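Long-range contacts in N-terminal acetyltransferase B complex subunit NAT3 (Candida albicans, PDB 5K04), which probably serves as the catalytic subunit of the NatB complex, transferring acetyl from acetyl-coenzyme A to the N-terminal amino group of target proteins: residues G56-K61 with K92-L97; T73-V78 with I109-K114; L123-G128 with F157-L162. One frame throughout, in Å; residues are numbered along the deposited sequence.

Interaction 1. Residues G56-K61 with K92-L97; sequences GYMMAK and KLCLEL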
loop_
_atom_site.group_PDB
_atom_site.type_symbol
_atom_site.label_atom_id
_atom_site.label_comp_id
_atom_site.label_asym_id
_atom_site.label_seq_id
_atom_site.Cartn_x
_atom_site.Cartn_y
_atom_site.Cartn_z
ATOM N N GLY B 56 -0.765 -9.555 -14.344
ATOM C CA GLY B 56 -0.670 -10.828 -13.656
ATOM C C GLY B 56 0.728 -11.019 -13.110
ATOM O O GLY B 56 1.631 -10.217 -13.358
ATOM N N TYR B 57 0.899 -12.106 -12.354
ATOM C CA TYR B 57 2.225 -12.435 -11.856
ATOM C C TYR B 57 2.347 -13.931 -11.605
ATOM O O TYR B 57 1.354 -14.660 -11.518
ATOM C CB TYR B 57 2.588 -11.649 -10.579
ATOM C CG TYR B 57 1.634 -11.793 -9.395
ATOM C CD1 TYR B 57 1.759 -12.836 -8.483
ATOM C CD2 TYR B 57 0.638 -10.847 -9.176
ATOM C CE1 TYR B 57 0.892 -12.945 -7.396
ATOM C CE2 TYR B 57 -0.224 -10.938 -8.114
ATOM C CZ TYR B 57 -0.100 -11.983 -7.218
ATOM O OH TYR B 57 -0.982 -12.042 -6.164
ATOM N N MET B 58 3.610 -14.364 -11.526
ATOM C CA MET B 58 4.017 -15.718 -11.191
ATOM C C MET B 58 4.946 -15.674 -9.982
ATOM O O MET B 58 5.887 -14.874 -9.946
ATOM C CB MET B 58 4.737 -16.389 -12.365
ATOM C CG MET B 58 5.763 -17.412 -11.919
ATOM S SD MET B 58 4.984 -18.798 -11.155
ATOM C CE MET B 58 4.106 -19.262 -12.568
ATOM N N MET B 59 4.638 -16.496 -8.975
ATOM C CA MET B 59 5.523 -16.763 -7.851
ATOM C C MET B 59 5.837 -18.243 -7.906
ATOM O O MET B 59 4.930 -19.075 -7.811
ATOM C CB MET B 59 4.888 -16.409 -6.499
ATOM C CG MET B 59 4.322 -15.000 -6.404
ATOM S SD MET B 59 3.281 -14.792 -4.986
ATOM C CE MET B 59 4.508 -15.181 -3.845
ATOM N N ALA B 60 7.108 -18.569 -8.096
ATOM C CA ALA B 60 7.557 -19.945 -8.092
ATOM C C ALA B 60 8.824 -20.045 -7.246
ATOM O O ALA B 60 9.423 -19.040 -6.855
ATOM C CB ALA B 60 7.795 -20.460 -9.524
ATOM N N LYS B 61 9.237 -21.280 -6.978
ATOM C CA LYS B 61 10.432 -21.528 -6.183
ATOM C C LYS B 61 11.081 -22.819 -6.659
ATOM O O LYS B 61 10.504 -23.573 -7.450
ATOM C CB LYS B 61 10.101 -21.616 -4.686
ATOM C CG LYS B 61 9.010 -22.644 -4.343
ATOM C CD LYS B 61 9.022 -23.023 -2.860
ATOM C CE LYS B 61 7.738 -23.742 -2.492
ATOM N NZ LYS B 61 7.709 -24.120 -1.061
ATOM N N LYS B 92 1.280 -18.254 -20.571
ATOM C CA LYS B 92 2.584 -17.666 -20.877
ATOM C C LYS B 92 3.447 -17.531 -19.624
ATOM O O LYS B 92 4.643 -17.842 -19.654
ATOM C CB LYS B 92 2.412 -16.301 -21.554
ATOM C CG LYS B 92 3.537 -15.295 -21.232
ATOM C CD LYS B 92 3.451 -13.986 -22.034
ATOM C CE LYS B 92 4.408 -14.005 -23.222
ATOM N NZ LYS B 92 5.858 -14.087 -22.799
ATOM N N LEU B 93 2.853 -17.063 -18.521
ATOM C CA LEU B 93 3.574 -16.940 -17.253
ATOM C C LEU B 93 4.123 -18.288 -16.782
ATOM O O LEU B 93 5.259 -18.368 -16.290
ATOM C CB LEU B 93 2.647 -16.345 -16.192
ATOM C CG LEU B 93 2.296 -14.864 -16.365
ATOM C CD1 LEU B 93 1.108 -14.497 -15.499
ATOM C CD2 LEU B 93 3.490 -13.984 -16.020
ATOM N N CYS B 94 3.329 -19.356 -16.929
ATOM C CA CYS B 94 3.792 -20.689 -16.554
ATOM C C CYS B 94 4.888 -21.184 -17.506
ATOM O O CYS B 94 5.891 -21.763 -17.065
ATOM C CB CYS B 94 2.594 -21.662 -16.502
ATOM S SG CYS B 94 1.323 -21.317 -15.304
ATOM N N LEU B 95 4.740 -20.914 -18.810
ATOM C CA LEU B 95 5.719 -21.371 -19.796
ATOM C C LEU B 95 7.051 -20.612 -19.709
ATOM O O LEU B 95 8.104 -21.177 -20.015
ATOM C CB LEU B 95 5.123 -21.242 -21.189
ATOM C CG LEU B 95 4.117 -22.311 -21.601
ATOM C CD1 LEU B 95 3.700 -22.086 -23.055
ATOM C CD2 LEU B 95 4.709 -23.708 -21.418
ATOM N N GLU B 96 7.024 -19.345 -19.288
ATOM C CA GLU B 96 8.248 -18.559 -19.126
ATOM C C GLU B 96 9.207 -19.168 -18.095
ATOM O O GLU B 96 10.422 -18.955 -18.178
ATOM C CB GLU B 96 7.875 -17.124 -18.730
ATOM C CG GLU B 96 9.018 -16.246 -18.194
ATOM C CD GLU B 96 10.084 -15.887 -19.230
ATOM O OE1 GLU B 96 11.128 -15.325 -18.822
ATOM O OE2 GLU B 96 9.887 -16.149 -20.440
ATOM N N LEU B 97 8.680 -19.903 -17.104
ATOM C CA LEU B 97 9.540 -20.608 -16.154
ATOM C C LEU B 97 10.537 -21.508 -16.875
ATOM O O LEU B 97 11.713 -21.576 -16.500
ATOM C CB LEU B 97 8.687 -21.438 -15.196
ATOM C CG LEU B 97 7.891 -20.656 -14.159
ATOM C CD1 LEU B 97 6.882 -21.557 -13.469
ATOM C CD2 LEU B 97 8.836 -20.064 -13.148
#

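Interaction 2. Residues T73-V78 with I109-K114; sequences THITAV and IDLFVK. With COA (coenzyme A), chain D.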
loop_
_atom_site.group_PDB
_atom_site.type_symbol
_atom_site.label_atom_id
_atom_site.label_comp_id
_atom_site.label_asym_id
_atom_site.label_seq_id
_atom_site.Cartn_x
_atom_site.Cartn_y
_atom_site.Cartn_z
ATOM N N THR B 73 11.285 -27.378 -9.553
ATOM C CA THR B 73 10.636 -26.093 -9.346
ATOM C C THR B 73 9.172 -26.308 -8.986
ATOM O O THR B 73 8.552 -27.312 -9.355
ATOM C CB THR B 73 10.738 -25.173 -10.568
ATOM O OG1 THR B 73 9.706 -25.489 -11.486
ATOM C CG2 THR B 73 12.050 -25.374 -11.253
ATOM N N HIS B 74 8.632 -25.349 -8.241
ATOM C CA HIS B 74 7.272 -25.415 -7.738
ATOM C C HIS B 74 6.589 -24.087 -8.009
ATOM O O HIS B 74 7.154 -23.026 -7.722
ATOM C CB HIS B 74 7.239 -25.726 -6.240
ATOM C CG HIS B 74 5.853 -25.824 -5.689
ATOM N ND1 HIS B 74 5.134 -27.001 -5.701
ATOM C CD2 HIS B 74 5.042 -24.888 -5.141
ATOM C CE1 HIS B 74 3.943 -26.786 -5.169
ATOM N NE2 HIS B 74 3.859 -25.511 -4.833
ATOM N N ILE B 75 5.387 -24.153 -8.580
ATOM C CA ILE B 75 4.544 -22.975 -8.763
ATOM C C ILE B 75 3.698 -22.788 -7.506
ATOM O O ILE B 75 2.961 -23.698 -7.112
ATOM C CB ILE B 75 3.653 -23.122 -10.005
ATOM C CG1 ILE B 75 4.493 -23.132 -11.278
ATOM C CG2 ILE B 75 2.654 -21.988 -10.058
ATOM C CD1 ILE B 75 3.756 -23.714 -12.470
ATOM N N THR B 76 3.799 -21.618 -6.871
ATOM C CA THR B 76 2.934 -21.315 -5.735
ATOM C C THR B 76 1.757 -20.423 -6.096
ATOM O O THR B 76 0.669 -20.610 -5.552
ATOM C CB THR B 76 3.729 -20.668 -4.597
ATOM O OG1 THR B 76 3.999 -19.302 -4.907
ATOM C CG2 THR B 76 4.999 -21.388 -4.448
ATOM N N ALA B 77 1.936 -19.480 -7.017
ATOM C CA ALA B 77 0.841 -18.584 -7.380
ATOM C C ALA B 77 0.972 -18.088 -8.819
ATOM O O ALA B 77 2.026 -17.577 -9.218
ATOM C CB ALA B 77 0.781 -17.389 -6.415
ATOM N N VAL B 78 -0.115 -18.235 -9.575
ATOM C CA VAL B 78 -0.334 -17.577 -10.855
ATOM C C VAL B 78 -1.708 -16.927 -10.808
ATOM O O VAL B 78 -2.687 -17.581 -10.434
ATOM C CB VAL B 78 -0.285 -18.563 -12.035
ATOM C CG1 VAL B 78 -0.131 -17.815 -13.339
ATOM C CG2 VAL B 78 0.817 -19.559 -11.851
ATOM N N ILE B 109 8.726 -29.422 -13.059
ATOM C CA ILE B 109 7.923 -28.396 -12.409
ATOM C C ILE B 109 6.673 -29.073 -11.861
ATOM O O ILE B 109 6.029 -29.864 -12.559
ATOM C CB ILE B 109 7.560 -27.253 -13.371
ATOM C CG1 ILE B 109 8.793 -26.800 -14.169
ATOM C CG2 ILE B 109 6.970 -26.073 -12.592
ATOM C CD1 ILE B 109 8.517 -25.656 -15.161
ATOM N N ASP B 110 6.357 -28.797 -10.599
ATOM C CA ASP B 110 5.131 -29.290 -9.995
ATOM C C ASP B 110 4.314 -28.117 -9.452
ATOM O O ASP B 110 4.755 -26.959 -9.450
ATOM C CB ASP B 110 5.432 -30.328 -8.902
ATOM C CG ASP B 110 5.744 -29.707 -7.556
ATOM O OD1 ASP B 110 6.394 -28.641 -7.515
ATOM O OD2 ASP B 110 5.331 -30.284 -6.530
ATOM N N LEU B 111 3.117 -28.447 -8.969
ATOM C CA LEU B 111 2.127 -27.483 -8.525
ATOM C C LEU B 111 0.992 -28.252 -7.879
ATOM O O LEU B 111 0.809 -29.449 -8.118
ATOM C CB LEU B 111 1.588 -26.644 -9.684
ATOM C CG LEU B 111 0.976 -27.519 -10.783
ATOM C CD1 LEU B 111 -0.547 -27.690 -10.642
ATOM C CD2 LEU B 111 1.321 -27.001 -12.146
ATOM N N PHE B 112 0.204 -27.533 -7.098
ATOM C CA PHE B 112 -0.976 -28.083 -6.456
ATOM C C PHE B 112 -2.205 -27.429 -7.055
ATOM O O PHE B 112 -2.278 -26.201 -7.134
ATOM C CB PHE B 112 -0.956 -27.849 -4.947
ATOM C CG PHE B 112 0.182 -28.540 -4.233
ATOM C CD1 PHE B 112 0.461 -29.878 -4.456
ATOM C CD2 PHE B 112 0.954 -27.849 -3.324
ATOM C CE1 PHE B 112 1.485 -30.511 -3.798
ATOM C CE2 PHE B 112 1.987 -28.475 -2.652
ATOM C CZ PHE B 112 2.254 -29.814 -2.895
ATOM N N VAL B 113 -3.160 -28.255 -7.474
ATOM C CA VAL B 113 -4.490 -27.819 -7.881
ATOM C C VAL B 113 -5.501 -28.572 -7.029
ATOM O O VAL B 113 -5.378 -29.789 -6.841
ATOM C CB VAL B 113 -4.741 -28.062 -9.387
ATOM C CG1 VAL B 113 -6.183 -27.820 -9.737
ATOM C CG2 VAL B 113 -3.892 -27.124 -10.207
ATOM N N LYS B 114 -6.484 -27.853 -6.499
ATOM C CA LYS B 114 -7.520 -28.518 -5.723
ATOM C C LYS B 114 -8.284 -29.491 -6.611
ATOM O O LYS B 114 -8.454 -29.268 -7.812
ATOM C CB LYS B 114 -8.472 -27.501 -5.094
ATOM C CG LYS B 114 -7.847 -26.633 -3.994
ATOM C CD LYS B 114 -7.214 -27.496 -2.909
ATOM C CE LYS B 114 -6.799 -26.678 -1.696
ATOM N NZ LYS B 114 -6.029 -27.522 -0.730
HETATM N N1A COA D . -13.598 -20.889 -17.825
HETATM C C2A COA D . -13.549 -22.147 -18.635
HETATM N N3A COA D . -12.104 -22.456 -18.995
HETATM C C4A COA D . -10.911 -21.632 -18.706
HETATM C C5A COA D . -11.046 -20.229 -17.923
HETATM C C6A COA D . -12.509 -19.909 -17.421
HETATM N N6A COA D . -12.839 -18.790 -16.603
HETATM N N7A COA D . -9.652 -19.628 -17.591
HETATM C C8A COA D . -8.480 -20.560 -18.068
HETATM N N9A COA D . -9.410 -21.760 -18.681
HETATM C C1B COA D . -8.623 -23.111 -19.128
HETATM C C2B COA D . -9.045 -23.726 -20.500
HETATM O O2B COA D . -9.705 -24.975 -20.718
HETATM C C3B COA D . -7.915 -23.047 -21.240
HETATM O O3B COA D . -7.574 -22.974 -22.629
HETATM P P3B COA D . -8.064 -22.320 -24.044
HETATM O O7A COA D . -6.964 -21.362 -24.465
HETATM O O8A COA D . -8.112 -23.515 -25.005
HETATM O O9A COA D . -9.386 -21.644 -23.767
HETATM C C4B COA D . -6.793 -22.712 -20.117
HETATM O O4B COA D . -7.214 -22.988 -18.719
HETATM C C5B COA D . -5.680 -21.640 -20.429
HETATM O O5B COA D . -5.936 -20.233 -20.472
HETATM P P1A COA D . -5.224 -18.790 -20.320
HETATM O O1A COA D . -3.761 -19.026 -20.276
HETATM O O2A COA D . -5.703 -17.907 -21.434
HETATM O O3A COA D . -5.765 -18.257 -18.951
HETATM P P2A COA D . -5.964 -16.887 -18.124
HETATM O O4A COA D . -7.361 -16.409 -18.393
HETATM O O5A COA D . -4.865 -15.986 -18.408
HETATM O O6A COA D . -5.928 -17.457 -16.621
HETATM C CBP COA D . -6.550 -18.389 -14.209
HETATM C CCP COA D . -6.359 -18.595 -15.863
HETATM C CDP COA D . -7.165 -19.788 -13.506
HETATM C CEP COA D . -5.070 -17.950 -13.512
HETATM C CAP COA D . -7.677 -17.088 -13.966
HETATM O OAP COA D . -8.785 -17.031 -14.833
HETATM C C9P COA D . -7.622 -16.450 -12.486
HETATM O O9P COA D . -8.449 -16.825 -11.475
HETATM N N8P COA D . -6.274 -15.879 -12.070
HETATM C C7P COA D . -5.678 -16.084 -10.626
HETATM C C6P COA D . -6.498 -16.974 -9.621
HETATM C C5P COA D . -6.653 -18.604 -9.729
HETATM O O5P COA D . -7.833 -19.231 -9.802
HETATM N N4P COA D . -5.389 -19.358 -9.857
HETATM C C3P COA D . -4.490 -20.151 -10.668
HETATM C C2P COA D . -4.724 -21.360 -11.559
HETATM S S1P COA D . -5.148 -22.966 -10.956
HETATM O O HOH W 1 0.360 -24.417 -6.506
#

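Interaction 3. Residues L123-G128 with F157-L162; sequences LYEKLG and FDMRKL. Unlike the reference sequence in segment 157-162: Leu162 (reference Ser). With COA (coenzyme A), chain D.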
loop_
_atom_site.group_PDB
_atom_site.type_symbol
_atom_site.label_atom_id
_atom_site.label_comp_id
_atom_site.label_asym_id
_atom_site.label_seq_id
_atom_site.Cartn_x
_atom_site.Cartn_y
_atom_site.Cartn_z
ATOM N N LEU B 123 -6.091 -26.428 -17.652
ATOM C CA LEU B 123 -5.107 -25.403 -17.964
ATOM C C LEU B 123 -3.699 -25.979 -17.937
ATOM O O LEU B 123 -2.950 -25.880 -18.916
ATOM C CB LEU B 123 -5.258 -24.240 -16.975
ATOM C CG LEU B 123 -4.229 -23.114 -16.855
ATOM C CD1 LEU B 123 -3.751 -22.664 -18.189
ATOM C CD2 LEU B 123 -4.852 -21.924 -16.168
ATOM N N TYR B 124 -3.327 -26.601 -16.819
ATOM C CA TYR B 124 -1.994 -27.179 -16.711
ATOM C C TYR B 124 -1.829 -28.411 -17.599
ATOM O O TYR B 124 -0.730 -28.657 -18.114
ATOM C CB TYR B 124 -1.695 -27.504 -15.253
ATOM C CG TYR B 124 -1.577 -26.268 -14.384
ATOM C CD1 TYR B 124 -0.566 -25.336 -14.600
ATOM C CD2 TYR B 124 -2.463 -26.040 -13.341
ATOM C CE1 TYR B 124 -0.449 -24.211 -13.795
ATOM C CE2 TYR B 124 -2.359 -24.914 -12.539
ATOM C CZ TYR B 124 -1.351 -24.005 -12.769
ATOM O OH TYR B 124 -1.240 -22.893 -11.971
ATOM N N GLU B 125 -2.899 -29.192 -17.799
ATOM C CA GLU B 125 -2.810 -30.304 -18.728
ATOM C C GLU B 125 -2.493 -29.815 -20.134
ATOM O O GLU B 125 -1.698 -30.437 -20.849
ATOM C CB GLU B 125 -4.103 -31.118 -18.702
ATOM C CG GLU B 125 -4.157 -32.026 -17.489
ATOM C CD GLU B 125 -5.429 -32.820 -17.381
ATOM O OE1 GLU B 125 -6.392 -32.512 -18.114
ATOM O OE2 GLU B 125 -5.456 -33.761 -16.550
ATOM N N LYS B 126 -3.098 -28.696 -20.547
ATOM C CA LYS B 126 -2.806 -28.152 -21.863
ATOM C C LYS B 126 -1.356 -27.698 -21.970
ATOM O O LYS B 126 -0.811 -27.639 -23.077
ATOM C CB LYS B 126 -3.766 -27.005 -22.167
ATOM C CG LYS B 126 -5.145 -27.484 -22.601
ATOM C CD LYS B 126 -6.088 -26.334 -22.869
ATOM C CE LYS B 126 -7.505 -26.839 -23.108
ATOM N NZ LYS B 126 -8.453 -25.729 -23.438
ATOM N N LEU B 127 -0.716 -27.401 -20.843
ATOM C CA LEU B 127 0.684 -26.996 -20.800
ATOM C C LEU B 127 1.652 -28.170 -20.710
ATOM O O LEU B 127 2.864 -27.945 -20.656
ATOM C CB LEU B 127 0.918 -26.067 -19.613
ATOM C CG LEU B 127 0.198 -24.721 -19.702
ATOM C CD1 LEU B 127 0.526 -23.855 -18.490
ATOM C CD2 LEU B 127 0.565 -23.999 -20.997
ATOM N N GLY B 128 1.154 -29.409 -20.687
ATOM C CA GLY B 128 1.995 -30.583 -20.575
ATOM C C GLY B 128 2.086 -31.197 -19.189
ATOM O O GLY B 128 2.776 -32.215 -19.032
ATOM N N PHE B 157 -4.391 -32.133 -6.228
ATOM C CA PHE B 157 -3.567 -32.896 -7.147
ATOM C C PHE B 157 -2.215 -32.202 -7.260
ATOM O O PHE B 157 -2.151 -31.021 -7.618
ATOM C CB PHE B 157 -4.228 -32.998 -8.522
ATOM C CG PHE B 157 -5.423 -33.892 -8.561
ATOM C CD1 PHE B 157 -5.384 -35.144 -7.980
ATOM C CD2 PHE B 157 -6.592 -33.484 -9.196
ATOM C CE1 PHE B 157 -6.488 -35.983 -8.023
ATOM C CE2 PHE B 157 -7.706 -34.323 -9.240
ATOM C CZ PHE B 157 -7.653 -35.574 -8.655
ATOM N N ASP B 158 -1.148 -32.922 -6.925
ATOM C CA ASP B 158 0.178 -32.537 -7.382
ATOM C C ASP B 158 0.299 -32.915 -8.846
ATOM O O ASP B 158 0.144 -34.089 -9.202
ATOM C CB ASP B 158 1.268 -33.229 -6.571
ATOM C CG ASP B 158 2.667 -32.804 -6.992
ATOM O OD1 ASP B 158 3.065 -31.677 -6.634
ATOM O OD2 ASP B 158 3.360 -33.582 -7.682
ATOM N N MET B 159 0.546 -31.916 -9.691
ATOM C CA MET B 159 0.714 -32.088 -11.124
ATOM C C MET B 159 2.162 -31.791 -11.479
ATOM O O MET B 159 2.758 -30.845 -10.956
ATOM C CB MET B 159 -0.228 -31.160 -11.909
ATOM C CG MET B 159 -1.712 -31.350 -11.566
ATOM S SD MET B 159 -2.821 -30.331 -12.497
ATOM C CE MET B 159 -2.650 -31.151 -14.035
ATOM N N ARG B 160 2.725 -32.599 -12.371
ATOM C CA ARG B 160 4.121 -32.469 -12.742
ATOM C C ARG B 160 4.284 -32.360 -14.249
ATOM O O ARG B 160 3.503 -32.921 -15.023
ATOM C CB ARG B 160 4.926 -33.649 -12.245
ATOM C CG ARG B 160 5.097 -33.699 -10.769
ATOM C CD ARG B 160 5.886 -34.938 -10.434
ATOM N NE ARG B 160 6.268 -34.989 -9.031
ATOM C CZ ARG B 160 7.230 -35.779 -8.565
ATOM N NH1 ARG B 160 7.899 -36.566 -9.395
ATOM N NH2 ARG B 160 7.523 -35.777 -7.275
ATOM N N LYS B 161 5.318 -31.611 -14.650
ATOM C CA LYS B 161 5.792 -31.564 -16.030
ATOM C C LYS B 161 7.294 -31.817 -16.035
ATOM O O LYS B 161 8.071 -30.978 -15.564
ATOM C CB LYS B 161 5.485 -30.226 -16.692
ATOM C CG LYS B 161 6.089 -30.115 -18.089
ATOM C CD LYS B 161 5.499 -28.914 -18.818
ATOM C CE LYS B 161 6.021 -28.776 -20.247
ATOM N NZ LYS B 161 5.668 -27.423 -20.785
ATOM N N LEU B 162 7.698 -32.970 -16.563
ATOM C CA LEU B 162 9.116 -33.261 -16.717
ATOM C C LEU B 162 9.760 -32.265 -17.663
ATOM O O LEU B 162 9.180 -31.881 -18.681
ATOM C CB LEU B 162 9.324 -34.678 -17.245
ATOM C CG LEU B 162 9.491 -35.748 -16.187
ATOM C CD1 LEU B 162 9.045 -37.066 -16.758
ATOM C CD2 LEU B 162 10.954 -35.817 -15.775
HETATM N N1A COA D . -13.598 -20.889 -17.825
HETATM C C2A COA D . -13.549 -22.147 -18.635
HETATM N N3A COA D . -12.104 -22.456 -18.995
HETATM C C4A COA D . -10.911 -21.632 -18.706
HETATM C C5A COA D . -11.046 -20.229 -17.923
HETATM C C6A COA D . -12.509 -19.909 -17.421
HETATM N N6A COA D . -12.839 -18.790 -16.603
HETATM N N7A COA D . -9.652 -19.628 -17.591
HETATM C C8A COA D . -8.480 -20.560 -18.068
HETATM N N9A COA D . -9.410 -21.760 -18.681
HETATM C C1B COA D . -8.623 -23.111 -19.128
HETATM C C2B COA D . -9.045 -23.726 -20.500
HETATM O O2B COA D . -9.705 -24.975 -20.718
HETATM C C3B COA D . -7.915 -23.047 -21.240
HETATM O O3B COA D . -7.574 -22.974 -22.629
HETATM P P3B COA D . -8.064 -22.320 -24.044
HETATM O O7A COA D . -6.964 -21.362 -24.465
HETATM O O8A COA D . -8.112 -23.515 -25.005
HETATM O O9A COA D . -9.386 -21.644 -23.767
HETATM C C4B COA D . -6.793 -22.712 -20.117
HETATM O O4B COA D . -7.214 -22.988 -18.719
HETATM C C5B COA D . -5.680 -21.640 -20.429
HETATM O O5B COA D . -5.936 -20.233 -20.472
HETATM P P1A COA D . -5.224 -18.790 -20.320
HETATM O O1A COA D . -3.761 -19.026 -20.276
HETATM O O2A COA D . -5.703 -17.907 -21.434
HETATM O O3A COA D . -5.765 -18.257 -18.951
HETATM P P2A COA D . -5.964 -16.887 -18.124
HETATM O O4A COA D . -7.361 -16.409 -18.393
HETATM O O5A COA D . -4.865 -15.986 -18.408
HETATM O O6A COA D . -5.928 -17.457 -16.621
HETATM C CBP COA D . -6.550 -18.389 -14.209
HETATM C CCP COA D . -6.359 -18.595 -15.863
HETATM C CDP COA D . -7.165 -19.788 -13.506
HETATM C CEP COA D . -5.070 -17.950 -13.512
HETATM C CAP COA D . -7.677 -17.088 -13.966
HETATM O OAP COA D . -8.785 -17.031 -14.833
HETATM C C9P COA D . -7.622 -16.450 -12.486
HETATM O O9P COA D . -8.449 -16.825 -11.475
HETATM N N8P COA D . -6.274 -15.879 -12.070
HETATM C C7P COA D . -5.678 -16.084 -10.626
HETATM C C6P COA D . -6.498 -16.974 -9.621
HETATM C C5P COA D . -6.653 -18.604 -9.729
HETATM O O5P COA D . -7.833 -19.231 -9.802
HETATM N N4P COA D . -5.389 -19.358 -9.857
HETATM C C3P COA D . -4.490 -20.151 -10.668
HETATM C C2P COA D . -4.724 -21.360 -11.559
HETATM S S1P COA D . -5.148 -22.966 -10.956
#

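Interaction 1. Residues G56-K61 with K92-L97
The flat group that meets the helix here is the peptide joining Gly56 to Tyr57: methyl CD1 of Leu93 rests over one of its faces, 4.0 Å from Tyr57 N. The phenol ring of Tyr57 is carried off the opposite side of the strand, where its hydroxyl is hydrogen-bonded to Asn19, so it takes little part in this interface. What remains is aliphatic and sulfur packing, without a hydrogen bond across the contact. Met58 is the centrepiece. Its chain bends at chi2 (67°) and again at chi3, and the curl brings methyl CE to Leu97, tip to tip, with CE 3.7 Å from Leu97 CD1. The same CE passes 4.0 Å from Leu93 O, a carbonyl that Tyr44 OH satisfies. Leu97 uses both branches, since its CD2 touches Ala60 CB at 3.8 Å. The contact is thus a case of a helix laid on a sheet, the segment axes 8.5 Å apart and inclined by 35°. Helix 89-96 follows the coenzyme-binding loop of the GNAT fold and lies on strand 53-65; Tyr44 of strand 43-48 packs against Met58 and Leu97 from one neighbouring strand, while Val78 and Ile75 of strand 70-80 do so from the other.

Interaction 2. Residues T73-V78 with I109-K114
Asp110 does most of the polar work between these two parallel strands, through backbone and side chain alike. Its N-H donates to Thr73 O at 2.9 Å, and its carbonyl O receives the N-H of Ile75 at 3.0 Å, both bonds close to straight. On the same residue, OD1 accepts from His74 ND1 at 2.8 Å. That bond is bent (142° at the hydrogen), and the donor comes from above the carboxylate plane rather than within it. The imidazole reaches this position because its CG lies anti to the backbone N (chi1 -179°), and the neighbouring ring atom CE1 meets a second partner, lying over one face of the Phe112 ring in an offset edge-to-face pair, centroids of His74 and Phe112 5.1 Å apart and planes at 60°. Asp110 OD2 lies close to a carboxylate oxygen of Asp158 on the next strand.

Beyond Ile75 and Leu111 the direct pairing is lost and the strands part, the splay between two parallel central strands that marks the GNAT fold and admits the pantetheine arm of coenzyme A. A water takes over there from direct bonding: it donates to Ile75 O at 2.8 Å and accepts from Phe112 N at 3.2 Å. Thr76 and Ala77 form a classic beta bulge opposite Met59, and Thr76 OG1 is satisfied by Met59 O. Farther along, Val78 O closes on atom C3P of the coenzyme arm.

On the sheet face away from His74, the side chains of Ile75 and Leu111 run side by side, their CB atoms 4.1 Å apart, while Ile75 CD1 touches Ile109 CG2. Thr73 OG1 is modelled buried against Ile109 with no hydrogen-bonding partner, but the approach is so short that its placement is doubtful.

Interaction 3. Residues L123-G128 with F157-L162
Met159 points from its strand into the last turns of the helix, and its methyl CE lodges between two side-chain stems, 4.0 Å from Tyr124 CB and 3.9 Å from Glu125 CG. Glu125 crosses Met159 at about a right angle and sends its carboxylate on to Arg121. The sulfur sits obliquely beside the Tyr124 ring, SD 5.5 Å from the centroid and 63° off the ring normal: a Met-aromatic contact. From there the tyrosine ring runs on toward the coenzyme, where its CE2 lies 3.8 Å from the thiol S1P.

The helix stops in a Schellman motif, with Gly128 at positive phi (100°) and its N bonded back to Glu125 O. This termination leaves the carbonyl of Leu127 facing the strand, and Lys161 uses it. Fully extended, with CG anti to the backbone N (chi1 175°), the lysine lies alongside Gly128 and brings NZ to Leu127 O at 2.9 Å, almost in line with the carbonyl bond. Glu98 holds the same ammonium in a salt bridge. On the far side of the helix an equally extended Lys126 places NZ 2.7 Å from phosphate oxygen O8A of coenzyme A, with two further bonds to ribose oxygens O2B and O3B.

The three contacts form a continuous series across one GNAT sheet, illustrating how a coenzyme A cleft is built from neighbouring strands and helices. Interactions 1 and 2, centres about 10 Å apart, are joined by strand pairing, Lys61 O lying 2.7 Å from His74 N. Interactions 2 and 3, centres about 9 Å apart, are linked likewise, with Val113 O 2.6 Å from Phe157 N. Interactions 1 and 3 meet through their helices, where Cys94 SG packs 3.7 Å from Tyr124 CE1. Coenzyme A touches interactions 2 and 3: its pantetheine end reaches Val78 and Tyr124, while Gly88, just before the helix of interaction 1, and Ala90 and Ser91 in its first turn also bind it.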